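Local coordinates for Orf c02003 protein (Sulfolobus solfataricus P2, PDB 2Q00) that is of unknown function but belongs to the archaeal PaREP1/PaREP8 family and folds mostly into helices, with no strand, at residues A[8-13]-A[27-32]; A[38-43]-A[116-121]. All coordinates share one frame; numbering follows the deposited sequence.

Contact 1: A[8-13]-A[27-32]; sequences EVYYEE and CEKYYK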
loop_
_atom_site.group_PDB
_atom_site.type_symbol
_atom_site.label_atom_id
_atom_site.label_comp_id
_atom_site.label_asym_id
_atom_site.label_seq_id
_atom_site.Cartn_x
_atom_site.Cartn_y
_atom_site.Cartn_z
ATOM N N GLU A 8 4.316 3.209 -7.522
ATOM C CA GLU A 8 3.652 4.118 -8.454
ATOM C C GLU A 8 2.958 3.404 -9.599
ATOM O O GLU A 8 1.885 3.825 -10.048
ATOM C CB GLU A 8 4.658 5.118 -9.010
ATOM C CG GLU A 8 5.164 6.092 -7.972
ATOM C CD GLU A 8 6.356 6.907 -8.448
ATOM O OE1 GLU A 8 7.455 6.322 -8.598
ATOM O OE2 GLU A 8 6.192 8.130 -8.668
ATOM N N VAL A 9 3.558 2.314 -10.061
ATOM C CA VAL A 9 2.994 1.548 -11.168
ATOM C C VAL A 9 1.709 0.820 -10.783
ATOM O O VAL A 9 0.732 0.824 -11.542
ATOM C CB VAL A 9 4.004 0.524 -11.714
ATOM C CG1 VAL A 9 3.361 -0.284 -12.812
ATOM C CG2 VAL A 9 5.226 1.244 -12.250
ATOM N N TYR A 10 1.714 0.173 -9.622
ATOM C CA TYR A 10 0.512 -0.515 -9.159
ATOM C C TYR A 10 -0.626 0.481 -8.998
ATOM O O TYR A 10 -1.753 0.193 -9.361
ATOM C CB TYR A 10 0.777 -1.237 -7.833
ATOM C CG TYR A 10 1.399 -2.591 -8.023
ATOM C CD1 TYR A 10 0.764 -3.563 -8.807
ATOM C CD2 TYR A 10 2.597 -2.924 -7.394
ATOM C CE1 TYR A 10 1.304 -4.834 -8.942
ATOM C CE2 TYR A 10 3.149 -4.195 -7.530
ATOM C CZ TYR A 10 2.495 -5.147 -8.293
ATOM O OH TYR A 10 2.986 -6.435 -8.331
ATOM N N TYR A 11 -0.318 1.655 -8.459
ATOM C CA TYR A 11 -1.319 2.698 -8.268
ATOM C C TYR A 11 -1.958 3.090 -9.608
ATOM O O TYR A 11 -3.187 3.124 -9.743
ATOM C CB TYR A 11 -0.690 3.943 -7.640
ATOM C CG TYR A 11 -1.714 4.947 -7.154
ATOM C CD1 TYR A 11 -2.412 4.734 -5.958
ATOM C CD2 TYR A 11 -2.018 6.081 -7.905
ATOM C CE1 TYR A 11 -3.386 5.619 -5.527
ATOM C CE2 TYR A 11 -2.992 6.977 -7.485
ATOM C CZ TYR A 11 -3.675 6.742 -6.293
ATOM O OH TYR A 11 -4.647 7.622 -5.875
ATOM N N GLU A 12 -1.116 3.401 -10.590
ATOM C CA GLU A 12 -1.609 3.777 -11.907
ATOM C C GLU A 12 -2.490 2.671 -12.479
ATOM O O GLU A 12 -3.545 2.961 -13.046
ATOM C CB GLU A 12 -0.449 4.063 -12.848
ATOM N N GLU A 13 -2.072 1.410 -12.334
ATOM C CA GLU A 13 -2.881 0.300 -12.841
ATOM C C GLU A 13 -4.209 0.187 -12.049
ATOM O O GLU A 13 -5.252 -0.190 -12.612
ATOM C CB GLU A 13 -2.109 -1.029 -12.762
ATOM C CG GLU A 13 -0.757 -1.042 -13.477
ATOM C CD GLU A 13 -0.084 -2.425 -13.420
ATOM O OE1 GLU A 13 -0.106 -3.060 -12.331
ATOM O OE2 GLU A 13 0.472 -2.877 -14.459
ATOM N N CYS A 27 -8.953 -2.539 -6.387
ATOM C CA CYS A 27 -8.665 -2.726 -4.960
ATOM C C CYS A 27 -7.372 -3.501 -4.744
ATOM O O CYS A 27 -6.513 -3.103 -3.954
ATOM C CB CYS A 27 -9.811 -3.482 -4.265
ATOM S SG CYS A 27 -11.344 -2.541 -4.109
ATOM N N GLU A 28 -7.238 -4.619 -5.445
ATOM C CA GLU A 28 -6.052 -5.445 -5.308
ATOM C C GLU A 28 -4.782 -4.717 -5.751
ATOM O O GLU A 28 -3.725 -4.883 -5.139
ATOM C CB GLU A 28 -6.226 -6.753 -6.088
ATOM C CG GLU A 28 -5.131 -7.787 -5.803
ATOM C CD GLU A 28 -4.683 -7.810 -4.334
ATOM O OE1 GLU A 28 -5.544 -7.873 -3.426
ATOM O OE2 GLU A 28 -3.459 -7.761 -4.089
ATOM N N LYS A 29 -4.882 -3.903 -6.801
ATOM C CA LYS A 29 -3.715 -3.172 -7.283
ATOM C C LYS A 29 -3.357 -2.062 -6.322
ATOM O O LYS A 29 -2.170 -1.771 -6.110
ATOM C CB LYS A 29 -3.958 -2.603 -8.682
ATOM C CG LYS A 29 -3.435 -3.495 -9.804
ATOM C CD LYS A 29 -4.335 -4.671 -10.098
ATOM C CE LYS A 29 -3.527 -5.922 -10.444
ATOM N NZ LYS A 29 -2.350 -5.650 -11.317
ATOM N N TYR A 30 -4.381 -1.439 -5.740
ATOM C CA TYR A 30 -4.157 -0.378 -4.768
ATOM C C TYR A 30 -3.456 -0.984 -3.566
ATOM O O TYR A 30 -2.572 -0.368 -2.979
ATOM C CB TYR A 30 -5.476 0.246 -4.318
ATOM C CG TYR A 30 -6.069 1.245 -5.288
ATOM C CD1 TYR A 30 -5.375 2.405 -5.625
ATOM C CD2 TYR A 30 -7.333 1.036 -5.855
ATOM C CE1 TYR A 30 -5.918 3.337 -6.503
ATOM C CE2 TYR A 30 -7.895 1.966 -6.734
ATOM C CZ TYR A 30 -7.177 3.123 -7.057
ATOM O OH TYR A 30 -7.701 4.070 -7.912
ATOM N N TYR A 31 -3.862 -2.193 -3.191
ATOM C CA TYR A 31 -3.238 -2.845 -2.052
ATOM C C TYR A 31 -1.781 -3.178 -2.385
ATOM O O TYR A 31 -0.885 -2.933 -1.587
ATOM C CB TYR A 31 -3.992 -4.118 -1.674
ATOM C CG TYR A 31 -3.361 -4.843 -0.506
ATOM C CD1 TYR A 31 -3.300 -4.246 0.758
ATOM C CD2 TYR A 31 -2.807 -6.116 -0.665
ATOM C CE1 TYR A 31 -2.705 -4.898 1.828
ATOM C CE2 TYR A 31 -2.210 -6.775 0.400
ATOM C CZ TYR A 31 -2.160 -6.156 1.644
ATOM O OH TYR A 31 -1.538 -6.773 2.694
ATOM N N LYS A 32 -1.550 -3.747 -3.564
ATOM C CA LYS A 32 -0.193 -4.076 -3.987
ATOM C C LYS A 32 0.653 -2.808 -4.016
ATOM O O LYS A 32 1.829 -2.843 -3.678
ATOM C CB LYS A 32 -0.200 -4.740 -5.365
ATOM C CG LYS A 32 -0.650 -6.188 -5.333
ATOM C CD LYS A 32 -0.599 -6.820 -6.712
ATOM C CE LYS A 32 -0.952 -8.311 -6.674
ATOM N NZ LYS A 32 -0.789 -8.908 -8.046
#
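Tyr-10 and Lys-29 lie level with each other, their CA atoms 5.3 Å apart, where two nearly antiparallel helices meet at an angle of 164° with axes only 7.6 Å from each other. Two tyrosines of 8-13 meet the partner helix in different ways. With CG beside the backbone N (chi1 -84°), the Tyr-10 ring leans toward segment 27-32 and lies flat against the aliphatic stem of Lys-32: CB of Lys-32 stands 3.6 Å from the centroid of the Tyr-10 ring, almost on its normal, a CH-pi contact. The extended lysine slants over the ring from CB to CD, its CD 3.5 Å from Tyr-10 CE1, and its end runs on past the ring. On the buried side, Tyr-30 sends its edge toward the face of Tyr-11 in an offset edge-to-face pair, with planes at 70° and centroids 5.4 Å apart. The Tyr-30 hydroxyl is hydrogen-bonded to Glu-15, on the same helix as Tyr-11, which probably helps to hold the ring. The partly exposed flank is bridged by charge, Glu-13 OE1 lying 3.6 Å from Lys-29 NZ, a rather long salt bridge made by a lysine bent at chi2, chi3 and chi4. Helices 6-19 and 23-45 thus form an antiparallel helical hairpin.

Contact 2: A[38-43]-A[116-121]; sequences IKLLVI and IFAVNS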
loop_
_atom_site.group_PDB
_atom_site.type_symbol
_atom_site.label_atom_id
_atom_site.label_comp_id
_atom_site.label_asym_id
_atom_site.label_seq_id
_atom_site.Cartn_x
_atom_site.Cartn_y
_atom_site.Cartn_z
ATOM N N ILE A 38 5.427 0.223 1.448
ATOM C CA ILE A 38 5.981 -0.182 2.737
ATOM C C ILE A 38 7.391 -0.769 2.570
ATOM O O ILE A 38 8.318 -0.399 3.303
ATOM C CB ILE A 38 5.093 -1.244 3.418
ATOM C CG1 ILE A 38 3.699 -0.664 3.717
ATOM C CG2 ILE A 38 5.776 -1.731 4.682
ATOM C CD1 ILE A 38 3.689 0.487 4.738
ATOM N N LYS A 39 7.545 -1.689 1.617
ATOM C CA LYS A 39 8.851 -2.286 1.372
ATOM C C LYS A 39 9.861 -1.174 1.086
ATOM O O LYS A 39 10.936 -1.125 1.680
ATOM C CB LYS A 39 8.797 -3.253 0.189
ATOM C CG LYS A 39 7.953 -4.489 0.428
ATOM C CD LYS A 39 7.953 -5.418 -0.769
ATOM C CE LYS A 39 7.019 -6.595 -0.550
ATOM N NZ LYS A 39 6.950 -7.442 -1.772
ATOM N N LEU A 40 9.499 -0.267 0.193
ATOM C CA LEU A 40 10.385 0.836 -0.161
ATOM C C LEU A 40 10.784 1.635 1.065
ATOM O O LEU A 40 11.944 2.009 1.230
ATOM C CB LEU A 40 9.704 1.759 -1.176
ATOM C CG LEU A 40 10.585 2.814 -1.840
ATOM C CD1 LEU A 40 11.736 2.122 -2.564
ATOM C CD2 LEU A 40 9.745 3.647 -2.817
ATOM N N LEU A 41 9.812 1.893 1.929
ATOM C CA LEU A 41 10.047 2.657 3.146
ATOM C C LEU A 41 10.890 1.889 4.147
ATOM O O LEU A 41 11.678 2.483 4.881
ATOM C CB LEU A 41 8.709 3.046 3.779
ATOM C CG LEU A 41 7.946 4.146 3.042
ATOM C CD1 LEU A 41 6.509 4.228 3.546
ATOM C CD2 LEU A 41 8.679 5.469 3.237
ATOM N N VAL A 42 10.704 0.572 4.191
ATOM C CA VAL A 42 11.481 -0.271 5.093
ATOM C C VAL A 42 12.939 -0.200 4.637
ATOM O O VAL A 42 13.854 -0.007 5.445
ATOM C CB VAL A 42 11.018 -1.747 5.030
ATOM C CG1 VAL A 42 11.995 -2.637 5.785
ATOM C CG2 VAL A 42 9.628 -1.879 5.618
ATOM N N ILE A 43 13.131 -0.358 3.329
ATOM C CA ILE A 43 14.449 -0.314 2.717
ATOM C C ILE A 43 15.147 1.017 2.966
ATOM O O ILE A 43 16.303 1.048 3.378
ATOM C CB ILE A 43 14.353 -0.537 1.193
ATOM C CG1 ILE A 43 13.784 -1.930 0.908
ATOM C CG2 ILE A 43 15.720 -0.350 0.543
ATOM C CD1 ILE A 43 14.584 -3.074 1.516
ATOM N N ILE A 116 3.228 8.196 -2.155
ATOM C CA ILE A 116 4.079 9.371 -2.279
ATOM C C ILE A 116 5.055 9.503 -1.120
ATOM O O ILE A 116 6.180 9.945 -1.312
ATOM C CB ILE A 116 3.246 10.657 -2.400
ATOM C CG1 ILE A 116 2.453 10.885 -1.117
ATOM C CG2 ILE A 116 2.308 10.552 -3.611
ATOM C CD1 ILE A 116 1.747 12.233 -1.056
ATOM N N PHE A 117 4.643 9.119 0.080
ATOM C CA PHE A 117 5.556 9.198 1.205
ATOM C C PHE A 117 6.779 8.360 0.863
ATOM O O PHE A 117 7.911 8.795 1.064
ATOM C CB PHE A 117 4.911 8.666 2.492
ATOM C CG PHE A 117 4.020 9.662 3.192
ATOM C CD1 PHE A 117 4.412 10.996 3.329
ATOM C CD2 PHE A 117 2.809 9.256 3.759
ATOM C CE1 PHE A 117 3.610 11.911 4.023
ATOM C CE2 PHE A 117 2.004 10.158 4.452
ATOM C CZ PHE A 117 2.399 11.487 4.588
ATOM N N ALA A 118 6.539 7.161 0.340
ATOM C CA ALA A 118 7.625 6.267 -0.031
ATOM C C ALA A 118 8.521 6.935 -1.067
ATOM O O ALA A 118 9.714 7.159 -0.841
ATOM C CB ALA A 118 7.065 4.974 -0.585
ATOM N N VAL A 119 7.925 7.259 -2.206
ATOM C CA VAL A 119 8.636 7.913 -3.288
ATOM C C VAL A 119 9.521 9.051 -2.773
ATOM O O VAL A 119 10.610 9.292 -3.299
ATOM C CB VAL A 119 7.640 8.468 -4.306
ATOM C CG1 VAL A 119 8.378 9.219 -5.397
ATOM C CG2 VAL A 119 6.843 7.328 -4.900
ATOM N N ASN A 120 9.052 9.739 -1.738
ATOM C CA ASN A 120 9.803 10.848 -1.165
ATOM C C ASN A 120 10.974 10.400 -0.312
ATOM O O ASN A 120 12.017 11.049 -0.299
ATOM C CB ASN A 120 8.879 11.736 -0.340
ATOM C CG ASN A 120 8.109 12.711 -1.198
ATOM O OD1 ASN A 120 7.666 12.371 -2.298
ATOM N ND2 ASN A 120 7.937 13.931 -0.701
ATOM N N SER A 121 10.808 9.290 0.396
ATOM C CA SER A 121 11.875 8.795 1.252
ATOM C C SER A 121 13.114 8.451 0.431
ATOM O O SER A 121 14.201 8.273 0.978
ATOM C CB SER A 121 11.414 7.569 2.041
ATOM O OG SER A 121 11.239 6.450 1.193
#
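Ser-121 OG donates to the carbonyl oxygen of Ala-118, one turn back in its own helix, at an OG to O distance of 2.6 Å. The hydroxyl approaches in the carbonyl plane, on a lone pair, with a C=O...OG angle of 131°. The same oxygen also receives a weak bond from the Ser-121 backbone N at 2.7 Å, so two groups of one residue grip it. With its hydroxyl turned back in this way, Ser-121 presents OG to Leu-41 CD2 at 3.4 Å, and the serine becomes part of a largely apolar seam.

That seam is consistent with a small residue allowing leucines to seat against the partner helix. The axes approach to 8.7 Å and run in roughly the same direction, at 30° to each other; the CA atoms of Leu-41 and Ala-118 are 5.4 Å apart. Ala-118 offers its methyl group and the backbone that its small side chain leaves approachable, and two successive leucines reach it from different directions. Leu-40 extends its CG opposite the backbone N (chi1 -169°), which carries CD2 across to Ala-118 CB at 3.7 Å. Leu-41 leaves its backbone obliquely, with CG trans to the carbonyl carbon, and bends round the alanine: CG meets Ala-118 CB at 3.8 Å, while CD2 touches Ala-118 CA, at 3.5 Å, as well as the serine hydroxyl.

Ala-37, a turn earlier on helix 23-45, also touches Ala-118, and Ser-121 touches Glu-44 further along, which lengthens the seam both ways. Elsewhere on helix 23-45, Ile-38 and Val-42 pack against helix 62-71, and Val-42 also meets helix 48-52, so that this part of helix 23-45 is shared between the later part of helix 101-122 and the two shorter helices.

How the contacts relate
From the N terminus, helix 6-19 turns back through a few residues into helix 23-45, and contact 1 closes this short loop of 13 residues between its segments. Contact 2 opens further along that second helix and closes a much longer excursion of 72 residues, through helices 48-52, 62-71 and 79-95, when helix 101-122 returns beside it. The two loops therefore follow in series, neither enclosing nor crossing the other. Helix 23-45 serves both, pairing antiparallel with the first helix and roughly parallel with the last. The centres lie about 15 Å apart, yet Glu-8 and Val-119 touch, so the first and last helices also pack together.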